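CBIX (Paracoccus pantotrophus, PDB 4CCS) serves as the terminal enzyme of siroheme biosynthesis in denitrifying bacteria, probably as a chelatase that inserts iron into sirohydrochlorin. Local coordinates at residues E173-L178 with A199-L204; R121-A126 with A152-F157; I7-Q12 with F181-E186; L62-G67 with P90-D95. All blocks are in the same frame, centred on the assembly; numbering follows the deposited sequence.

Contact 1. Residues E173-L178 with A199-L204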
# COMPACT_ATOMS: atom_id res chain seq x y z
N GLU A 173 -6.51 0.76 -25.60
CA GLU A 173 -5.77 -0.48 -25.40
C GLU A 173 -4.43 -0.20 -24.69
O GLU A 173 -4.01 -1.00 -23.85
CB GLU A 173 -5.49 -1.12 -26.76
CG GLU A 173 -6.27 -2.39 -27.00
CD GLU A 173 -5.67 -3.21 -28.13
OE1 GLU A 173 -5.85 -2.81 -29.30
OE2 GLU A 173 -4.96 -4.20 -27.83
N ARG A 174 -3.78 0.93 -25.03
CA ARG A 174 -2.51 1.34 -24.43
C ARG A 174 -2.80 2.08 -23.15
O ARG A 174 -2.88 3.32 -23.11
CB ARG A 174 -1.64 2.17 -25.40
CG ARG A 174 -0.97 1.32 -26.45
CD ARG A 174 -0.20 2.18 -27.42
NE ARG A 174 0.51 1.35 -28.40
CZ ARG A 174 1.56 1.75 -29.10
NH1 ARG A 174 2.04 2.98 -28.94
NH2 ARG A 174 2.15 0.92 -29.95
N ALA A 175 -3.06 1.29 -22.11
CA ALA A 175 -3.40 1.76 -20.78
C ALA A 175 -2.83 0.80 -19.76
O ALA A 175 -2.72 -0.41 -20.02
CB ALA A 175 -4.92 1.85 -20.62
N ILE A 176 -2.42 1.33 -18.60
CA ILE A 176 -1.84 0.53 -17.52
C ILE A 176 -2.58 0.89 -16.25
O ILE A 176 -2.68 2.08 -15.90
CB ILE A 176 -0.31 0.77 -17.35
CG1 ILE A 176 0.51 0.33 -18.57
CG2 ILE A 176 0.23 0.11 -16.07
CD1 ILE A 176 1.91 0.92 -18.66
N CYS A 177 -3.05 -0.14 -15.53
CA CYS A 177 -3.67 0.01 -14.23
C CYS A 177 -2.71 -0.51 -13.13
O CYS A 177 -2.30 -1.68 -13.15
CB CYS A 177 -5.02 -0.70 -14.17
SG CYS A 177 -5.80 -0.63 -12.54
N LEU A 178 -2.38 0.37 -12.18
CA LEU A 178 -1.56 0.03 -11.02
C LEU A 178 -2.46 -0.01 -9.77
O LEU A 178 -3.02 1.04 -9.40
CB LEU A 178 -0.43 1.07 -10.84
CG LEU A 178 0.46 0.87 -9.59
CD1 LEU A 178 1.18 -0.52 -9.60
CD2 LEU A 178 1.45 2.00 -9.47
N ALA A 199 -15.94 -2.96 -16.51
CA ALA A 199 -15.58 -1.72 -17.22
C ALA A 199 -15.21 -1.96 -18.68
O ALA A 199 -15.23 -1.02 -19.47
CB ALA A 199 -14.41 -1.03 -16.51
N GLY A 200 -14.81 -3.19 -19.03
CA GLY A 200 -14.35 -3.54 -20.37
C GLY A 200 -12.91 -3.06 -20.53
O GLY A 200 -12.51 -2.70 -21.64
N PHE A 201 -12.14 -3.02 -19.42
CA PHE A 201 -10.75 -2.56 -19.44
C PHE A 201 -9.89 -3.47 -20.34
O PHE A 201 -9.89 -4.69 -20.15
CB PHE A 201 -10.17 -2.45 -18.02
CG PHE A 201 -8.79 -1.83 -17.96
CD1 PHE A 201 -8.59 -0.49 -18.29
CD2 PHE A 201 -7.69 -2.60 -17.58
CE1 PHE A 201 -7.31 0.07 -18.24
CE2 PHE A 201 -6.41 -2.02 -17.52
CZ PHE A 201 -6.23 -0.70 -17.86
N GLN A 202 -9.21 -2.88 -21.32
CA GLN A 202 -8.40 -3.61 -22.31
C GLN A 202 -6.90 -3.54 -22.04
O GLN A 202 -6.13 -4.21 -22.74
CB GLN A 202 -8.63 -3.03 -23.72
CG GLN A 202 -10.08 -2.96 -24.17
CD GLN A 202 -10.21 -2.17 -25.46
OE1 GLN A 202 -9.73 -2.60 -26.52
NE2 GLN A 202 -10.84 -0.99 -25.42
N GLY A 203 -6.48 -2.70 -21.09
CA GLY A 203 -5.06 -2.50 -20.84
C GLY A 203 -4.42 -3.54 -19.92
O GLY A 203 -5.01 -4.58 -19.60
N LEU A 204 -3.20 -3.23 -19.49
CA LEU A 204 -2.39 -4.07 -18.63
C LEU A 204 -2.70 -3.79 -17.18
O LEU A 204 -2.78 -2.63 -16.78
CB LEU A 204 -0.90 -3.79 -18.93
CG LEU A 204 0.13 -4.59 -18.13
CD1 LEU A 204 0.07 -6.09 -18.47
CD2 LEU A 204 1.53 -4.07 -18.43
O HOH W 1 -8.82 -2.74 -29.04
O HOH W 2 -3.47 -3.65 -24.17
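Ile176 and Leu204 make a parallel beta bridge: Leu204 N donates to Ala175 O at 2.9 Å, and Cys177 N donates to Leu204 O at 2.8 Å in an almost straight bond (N-H...O 174°). Gly203, lacking a side chain, lets its CA close to 3.2 Å from Ala175 O. The Phe201 ring is carried against the face of the strand that bears Ala175 and Cys177 by a chi1 of -173°, with CG anti to the backbone N. Its far end enters between these two side chains, CE1 3.8 Å from Ala175 CB and CE2 3.9 Å from Cys177 CB, while Gly203 N lies over the ring centre. Ile176 and Leu204 point to the other face and meet loosely. At the solvent end the side chains of Glu173 and Gln202 cross at about a right angle, Glu173 CG 3.5 Å from Gln202 OE1. One water donates to the backbone oxygens of both residues. Strand 204-205, entered after a Schellman motif at Gly200 closes helix 192-199, forms one edge of its sheet; Leu204 packs on Ala109 and Gln113 of helix 98-113, and Cys177 touches Leu123 and Ala125 of strand 121-126.

Contact 2. Residues R121-A126 with A152-F157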
# COMPACT_ATOMS: atom_id res chain seq x y z
N ARG A 121 -2.07 5.69 -21.27
CA ARG A 121 -3.04 6.21 -20.32
C ARG A 121 -2.86 5.45 -19.00
O ARG A 121 -2.75 4.22 -19.02
CB ARG A 121 -4.46 6.01 -20.91
CG ARG A 121 -5.62 6.44 -20.05
CD ARG A 121 -5.73 7.94 -19.88
NE ARG A 121 -7.06 8.36 -19.45
CZ ARG A 121 -7.51 8.25 -18.20
NH1 ARG A 121 -6.74 7.71 -17.26
NH2 ARG A 121 -8.74 8.63 -17.90
N LEU A 122 -2.84 6.17 -17.86
CA LEU A 122 -2.64 5.56 -16.55
C LEU A 122 -3.86 5.57 -15.66
O LEU A 122 -4.56 6.58 -15.59
CB LEU A 122 -1.45 6.20 -15.82
CG LEU A 122 -0.13 6.20 -16.59
CD1 LEU A 122 0.96 6.87 -15.78
CD2 LEU A 122 0.28 4.78 -17.00
N LEU A 123 -4.11 4.45 -14.96
CA LEU A 123 -5.21 4.32 -14.00
C LEU A 123 -4.68 3.81 -12.66
O LEU A 123 -4.15 2.70 -12.57
CB LEU A 123 -6.33 3.42 -14.54
CG LEU A 123 -7.56 3.24 -13.64
CD1 LEU A 123 -8.38 4.54 -13.51
CD2 LEU A 123 -8.42 2.12 -14.17
N VAL A 124 -4.83 4.63 -11.62
CA VAL A 124 -4.41 4.28 -10.27
C VAL A 124 -5.69 3.74 -9.61
O VAL A 124 -6.66 4.49 -9.45
CB VAL A 124 -3.81 5.49 -9.51
CG1 VAL A 124 -3.59 5.17 -8.03
CG2 VAL A 124 -2.52 5.98 -10.18
N ALA A 125 -5.71 2.43 -9.29
CA ALA A 125 -6.88 1.81 -8.65
C ALA A 125 -6.63 1.65 -7.16
O ALA A 125 -5.61 1.10 -6.78
CB ALA A 125 -7.17 0.46 -9.29
N ALA A 126 -7.53 2.15 -6.31
CA ALA A 126 -7.32 2.08 -4.87
C ALA A 126 -8.62 1.82 -4.12
O ALA A 126 -9.70 1.99 -4.68
CB ALA A 126 -6.66 3.38 -4.39
N ALA A 152 -2.01 10.68 -19.73
CA ALA A 152 -2.90 11.17 -18.68
C ALA A 152 -2.90 10.17 -17.52
O ALA A 152 -2.47 9.03 -17.70
CB ALA A 152 -4.33 11.31 -19.22
N ALA A 153 -3.37 10.58 -16.33
CA ALA A 153 -3.47 9.68 -15.18
C ALA A 153 -4.69 10.03 -14.37
O ALA A 153 -4.91 11.19 -14.02
CB ALA A 153 -2.21 9.74 -14.33
N THR A 154 -5.53 9.03 -14.09
CA THR A 154 -6.74 9.21 -13.30
C THR A 154 -6.82 8.11 -12.25
O THR A 154 -5.99 7.18 -12.27
CB THR A 154 -7.99 9.21 -14.17
OG1 THR A 154 -8.05 7.96 -14.86
CG2 THR A 154 -8.06 10.40 -15.14
N CYS A 155 -7.77 8.23 -11.33
CA CYS A 155 -8.00 7.29 -10.23
C CYS A 155 -9.36 6.63 -10.39
O CYS A 155 -10.28 7.23 -10.95
CB CYS A 155 -7.91 7.99 -8.89
SG CYS A 155 -6.29 8.68 -8.50
N GLY A 156 -9.49 5.45 -9.77
CA GLY A 156 -10.73 4.69 -9.67
C GLY A 156 -10.70 4.07 -8.29
O GLY A 156 -9.65 3.58 -7.86
N PHE A 157 -11.84 4.08 -7.59
CA PHE A 157 -11.92 3.56 -6.25
C PHE A 157 -12.97 2.45 -6.08
O PHE A 157 -13.85 2.26 -6.92
CB PHE A 157 -12.18 4.70 -5.24
CG PHE A 157 -11.15 5.80 -5.32
CD1 PHE A 157 -9.92 5.68 -4.68
CD2 PHE A 157 -11.39 6.94 -6.08
CE1 PHE A 157 -8.96 6.69 -4.77
CE2 PHE A 157 -10.42 7.96 -6.17
CZ PHE A 157 -9.21 7.82 -5.52
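Arg121 NH1 donates to Thr154 OG1 at 2.7 Å, with the hydroxyl at the edge of the guanidinium and only 6° out of its plane. The arginine reaches it by bending at chi2 (69°), which brings the chain over the neighbouring strand and lays CD against Ala152 CB at 3.7 Å. The two side chains meet at about a right angle. Alongside this pair runs a parallel ladder, sound from Leu122 and Ala153 onward, the strands inclined by 26°. Leu122 N and Val124 N donate to Ala152 O and Thr154 O, Thr154 N and Gly156 N return the bonds to Leu122 O and Val124 O, and Ala126 N ends the series on Gly156 O at 3.0 Å.

Side chains alternate between two faces. With Arg121 lie Leu123 and Ala125; Leu123 turns CD1 to within 3.7 Å of Thr154 OG1 and on over Gly156, CD1 4.0 Å from Gly156 N. On the other face Leu122 CB meets Ala153 CB at 3.9 Å, Val124 touches the sulfur of Cys155, and Phe157 brings CD1 to 4.0 Å from Ala126 CB.

The contact closes a beta-alpha-beta crossover whose helix 134-146 covers the Leu122 and Phe157 face through Leu146, Ala143, Ala139 and Ser136. Ile164 and Ala167 of helix 164-167 pack on Leu123 at the opposite face. Strand 152-157 is the sheet's outermost strand here, while strand 121-126 is flanked on its other edge by strand 175-179.

Contact 3. Residues I7-Q12 with F181-E186; sequences IVAHGQ and FATQAE. With EDO (1,2-ethanediol), chain D.
Gln12 folds back at chi2 (-71°) and lays its amide across Glu186, CD 3.7 Å from Glu186 CG, the amide and carboxylate planes 52° apart. Gln12 CG also rests on Ala185 CB at 3.9 Å. Both ends of the amide are held: OE1 is hydrogen-bonded to Thr189 OG1, and NE2 donates to Gly11 O at 2.9 Å. The Glu186 chain runs extended toward His10, bringing OE2 to 3.5 Å from His10 CB. Glu186 OE1 accepts from the hydroxyl of Thr183, OG1 2.8 Å away, on its anti lone pair, a bond that helps set the carboxylate's rotation. A water taking the N-H of His10 lies 2.7 Å from Glu186 OE1. Thr183 is the N-cap of helix 184-189, its OG1 accepting from Glu186 N. Deeper in, Ala9 CB meets Thr183 CG2 at 4.0 Å. At the imidazole edge, 1,2-ethanediol, probably from the crystallisation liquor, sets O2 in the ring plane 2.8 Å from His10 ND1 and also takes the N-H of Gly11. The C-terminal ends of two parallel sheets thus meet across a cleft, as in chelatases, where such a cleft houses the tetrapyrrole; the diol may mark part of it.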
# COMPACT_ATOMS: atom_id res chain seq x y z
N ILE A 7 6.24 -4.28 11.72
CA ILE A 7 5.56 -3.92 10.45
C ILE A 7 4.16 -4.52 10.61
O ILE A 7 4.02 -5.74 10.76
CB ILE A 7 6.29 -4.50 9.21
CG1 ILE A 7 7.81 -4.18 9.18
CG2 ILE A 7 5.59 -4.08 7.91
CD1 ILE A 7 8.29 -2.75 9.37
N VAL A 8 3.14 -3.66 10.63
CA VAL A 8 1.76 -4.05 10.92
C VAL A 8 0.84 -3.89 9.72
O VAL A 8 0.73 -2.80 9.16
CB VAL A 8 1.24 -3.29 12.18
CG1 VAL A 8 -0.23 -3.61 12.47
CG2 VAL A 8 2.10 -3.59 13.40
N ALA A 9 0.14 -4.97 9.37
CA ALA A 9 -0.87 -4.94 8.32
C ALA A 9 -2.27 -4.95 8.92
O ALA A 9 -2.48 -5.52 10.01
CB ALA A 9 -0.71 -6.15 7.42
N HIS A 10 -3.23 -4.34 8.21
CA HIS A 10 -4.65 -4.41 8.57
C HIS A 10 -5.07 -5.87 8.40
O HIS A 10 -4.60 -6.54 7.49
CB HIS A 10 -5.51 -3.59 7.59
CG HIS A 10 -5.78 -2.20 8.05
ND1 HIS A 10 -6.26 -1.94 9.32
CD2 HIS A 10 -5.64 -1.03 7.39
CE1 HIS A 10 -6.36 -0.62 9.40
NE2 HIS A 10 -6.00 -0.04 8.26
N GLY A 11 -5.96 -6.37 9.26
CA GLY A 11 -6.38 -7.76 9.02
C GLY A 11 -7.45 -7.80 7.92
O GLY A 11 -8.05 -6.77 7.59
N GLN A 12 -7.67 -8.98 7.36
CA GLN A 12 -8.71 -9.20 6.35
C GLN A 12 -9.48 -10.47 6.76
O GLN A 12 -8.94 -11.24 7.56
CB GLN A 12 -8.09 -9.37 4.94
CG GLN A 12 -7.52 -8.05 4.38
CD GLN A 12 -8.61 -7.08 4.00
OE1 GLN A 12 -9.26 -7.24 2.97
NE2 GLN A 12 -8.93 -6.13 4.86
N PHE A 181 -2.35 -0.82 -3.45
CA PHE A 181 -2.64 -1.64 -2.26
C PHE A 181 -1.32 -2.05 -1.60
O PHE A 181 -0.37 -2.45 -2.30
CB PHE A 181 -3.45 -2.89 -2.65
CG PHE A 181 -4.89 -2.60 -3.06
CD1 PHE A 181 -5.19 -2.14 -4.34
CD2 PHE A 181 -5.93 -2.75 -2.14
CE1 PHE A 181 -6.51 -1.85 -4.70
CE2 PHE A 181 -7.25 -2.49 -2.52
CZ PHE A 181 -7.53 -2.04 -3.79
N ALA A 182 -1.28 -1.99 -0.27
CA ALA A 182 -0.09 -2.33 0.52
C ALA A 182 0.11 -3.83 0.70
O ALA A 182 1.25 -4.26 0.89
CB ALA A 182 -0.15 -1.64 1.87
N THR A 183 -0.99 -4.63 0.68
CA THR A 183 -0.89 -6.09 0.85
C THR A 183 -1.72 -6.83 -0.16
O THR A 183 -2.72 -6.29 -0.65
CB THR A 183 -1.32 -6.55 2.27
OG1 THR A 183 -2.75 -6.43 2.42
CG2 THR A 183 -0.59 -5.82 3.40
N GLN A 184 -1.32 -8.08 -0.45
CA GLN A 184 -2.07 -8.94 -1.37
C GLN A 184 -3.46 -9.26 -0.78
O GLN A 184 -4.43 -9.24 -1.53
CB GLN A 184 -1.29 -10.24 -1.72
CG GLN A 184 -2.01 -11.14 -2.76
CD GLN A 184 -2.01 -10.55 -4.16
OE1 GLN A 184 -2.83 -9.70 -4.52
NE2 GLN A 184 -1.09 -10.99 -5.01
N ALA A 185 -3.57 -9.50 0.55
CA ALA A 185 -4.86 -9.83 1.19
C ALA A 185 -5.89 -8.71 0.98
O ALA A 185 -7.01 -8.99 0.55
CB ALA A 185 -4.67 -10.13 2.67
N GLU A 186 -5.48 -7.44 1.17
CA GLU A 186 -6.40 -6.31 0.94
C GLU A 186 -6.75 -6.17 -0.54
O GLU A 186 -7.91 -5.89 -0.86
CB GLU A 186 -5.83 -5.01 1.49
CG GLU A 186 -5.73 -5.04 3.01
CD GLU A 186 -4.86 -3.93 3.54
OE1 GLU A 186 -3.62 -3.97 3.34
OE2 GLU A 186 -5.43 -3.00 4.14
C1 EDO D . -8.94 -5.56 10.87
O1 EDO D . -8.14 -6.58 11.46
C2 EDO D . -8.37 -4.19 11.24
O2 EDO D . -7.01 -4.14 10.82
O HOH W 3 -2.37 -3.38 5.66

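Contact 4. Residues L62-G67 with P90-D95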
# COMPACT_ATOMS: atom_id res chain seq x y z
N LEU A 62 1.27 -0.62 7.48
CA LEU A 62 1.04 -0.79 6.04
C LEU A 62 -0.34 -0.23 5.66
O LEU A 62 -1.16 -0.92 5.05
CB LEU A 62 1.16 -2.27 5.63
CG LEU A 62 2.55 -2.92 5.68
CD1 LEU A 62 2.47 -4.41 5.33
CD2 LEU A 62 3.52 -2.24 4.71
N PHE A 63 -0.63 1.01 6.07
CA PHE A 63 -1.92 1.65 5.81
C PHE A 63 -1.76 2.65 4.66
O PHE A 63 -0.64 3.11 4.43
CB PHE A 63 -2.48 2.32 7.08
CG PHE A 63 -2.57 1.47 8.34
CD1 PHE A 63 -2.51 0.07 8.27
CD2 PHE A 63 -2.79 2.06 9.58
CE1 PHE A 63 -2.60 -0.71 9.43
CE2 PHE A 63 -2.87 1.27 10.74
CZ PHE A 63 -2.79 -0.10 10.66
N MET A 64 -2.86 2.98 3.95
CA MET A 64 -2.81 3.90 2.80
C MET A 64 -2.84 5.39 3.17
O MET A 64 -2.47 6.23 2.34
CB MET A 64 -3.91 3.57 1.77
CG MET A 64 -3.84 2.16 1.19
SD MET A 64 -2.20 1.51 0.77
CE MET A 64 -1.71 2.59 -0.58
N ALA A 65 -3.32 5.72 4.37
CA ALA A 65 -3.40 7.11 4.85
C ALA A 65 -3.46 7.14 6.37
O ALA A 65 -3.59 6.10 7.01
CB ALA A 65 -4.62 7.82 4.26
N THR A 66 -3.33 8.35 6.93
CA THR A 66 -3.45 8.65 8.36
C THR A 66 -4.96 8.88 8.60
O THR A 66 -5.68 9.25 7.66
CB THR A 66 -2.56 9.87 8.67
OG1 THR A 66 -1.20 9.54 8.38
CG2 THR A 66 -2.65 10.35 10.12
N GLY A 67 -5.45 8.64 9.82
CA GLY A 67 -6.86 8.84 10.16
C GLY A 67 -7.18 8.31 11.56
O GLY A 67 -6.28 8.20 12.39
N PRO A 90 4.98 7.19 9.99
CA PRO A 90 4.07 7.52 8.89
C PRO A 90 3.75 6.23 8.11
O PRO A 90 4.63 5.38 7.94
CB PRO A 90 4.88 8.50 8.04
CG PRO A 90 5.70 9.22 9.03
CD PRO A 90 6.06 8.20 10.08
N PRO A 91 2.50 6.07 7.66
CA PRO A 91 2.10 4.84 6.96
C PRO A 91 2.70 4.67 5.56
O PRO A 91 3.15 5.64 4.95
CB PRO A 91 0.58 4.95 6.93
CG PRO A 91 0.33 6.41 6.87
CD PRO A 91 1.36 7.00 7.79
N PHE A 92 2.66 3.43 5.05
CA PHE A 92 3.09 3.02 3.71
C PHE A 92 2.60 4.00 2.63
O PHE A 92 3.37 4.40 1.76
CB PHE A 92 2.56 1.59 3.40
CG PHE A 92 2.83 1.08 2.00
CD1 PHE A 92 4.01 0.42 1.69
CD2 PHE A 92 1.90 1.27 0.98
CE1 PHE A 92 4.26 -0.05 0.39
CE2 PHE A 92 2.16 0.82 -0.32
CZ PHE A 92 3.34 0.17 -0.61
N GLY A 93 1.31 4.40 2.69
CA GLY A 93 0.71 5.30 1.69
C GLY A 93 1.37 6.69 1.64
O GLY A 93 1.39 7.30 0.57
N SER A 94 1.90 7.17 2.77
CA SER A 94 2.55 8.49 2.86
C SER A 94 4.07 8.39 2.77
O SER A 94 4.77 9.39 2.95
CB SER A 94 2.13 9.21 4.13
OG SER A 94 2.67 8.57 5.27
N ASP A 95 4.60 7.19 2.48
CA ASP A 95 6.04 6.99 2.37
C ASP A 95 6.65 7.88 1.27
O ASP A 95 6.11 7.90 0.16
CB ASP A 95 6.39 5.52 2.15
CG ASP A 95 7.83 5.21 2.49
OD1 ASP A 95 8.72 5.71 1.78
OD2 ASP A 95 8.06 4.46 3.48
O HOH W 4 2.00 10.62 7.88
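Phe63 O is at the tight centre of this contact: Gly93 N donates to it in the carbonyl plane at 2.9 Å (N-H...O 161°), and Pro91 CB presses on the same oxygen at 3.3 Å. Next to it Gly93 CA points a C-H at Met64 O from 3.4 Å. The Phe92 ring is clasped at its two ortho carbons: Leu62 CD2 reaches CD1 at 4.1 Å, and Met64 SD reaches CD2, also at 4.1 Å. Met64 manages this by bending at both chi2 and chi3, which folds the thioether alongside the phenylalanine in a Met-aromatic contact oblique to the ring. Ala182, Val215 and Met218 add to the packing round Phe92. By contrast, the outer end is thin. Thr66 OG1 comes across the rim of Pro91, 3.7 Å from Pro91 CD, and a water joins Thr66 OG1 and Ser94 OG only by weak, long bonds. Pro91 O turns inward to its own segment, accepting from both Ser94 N (2.9 Å) and Ser94 OG in the 3-10 turn. One well-directed backbone bond in an apolar setting therefore ties the loops after strands 57-61 and 87-88 together, with van der Waals packing of Pro91 and Phe92 supplying most of the rest.

Contacts 1 and 2, their centres 10 Å apart, belong to one parallel sheet: strand 175-179 of contact 1 pairs directly with strand 121-126 of contact 2, with Ile176 O 2.9 Å from Leu123 N. Contacts 3 and 4, 12 Å apart, meet at the other sheet, where Val8 O lies 2.8 Å from Leu62 N and the His10 ring stacks on Phe63. Contact 3 bridges the two halves, and Phe181 CE1 reaches Ala125 O of contact 2 at 3.7 Å. The 1,2-ethanediol bound at His10 is about 6 Å from the Phe63 side chain, consistent with a pocket lined by contacts 3 and 4; the D-malate lies apart, about 9 Å from the side chain of Leu122.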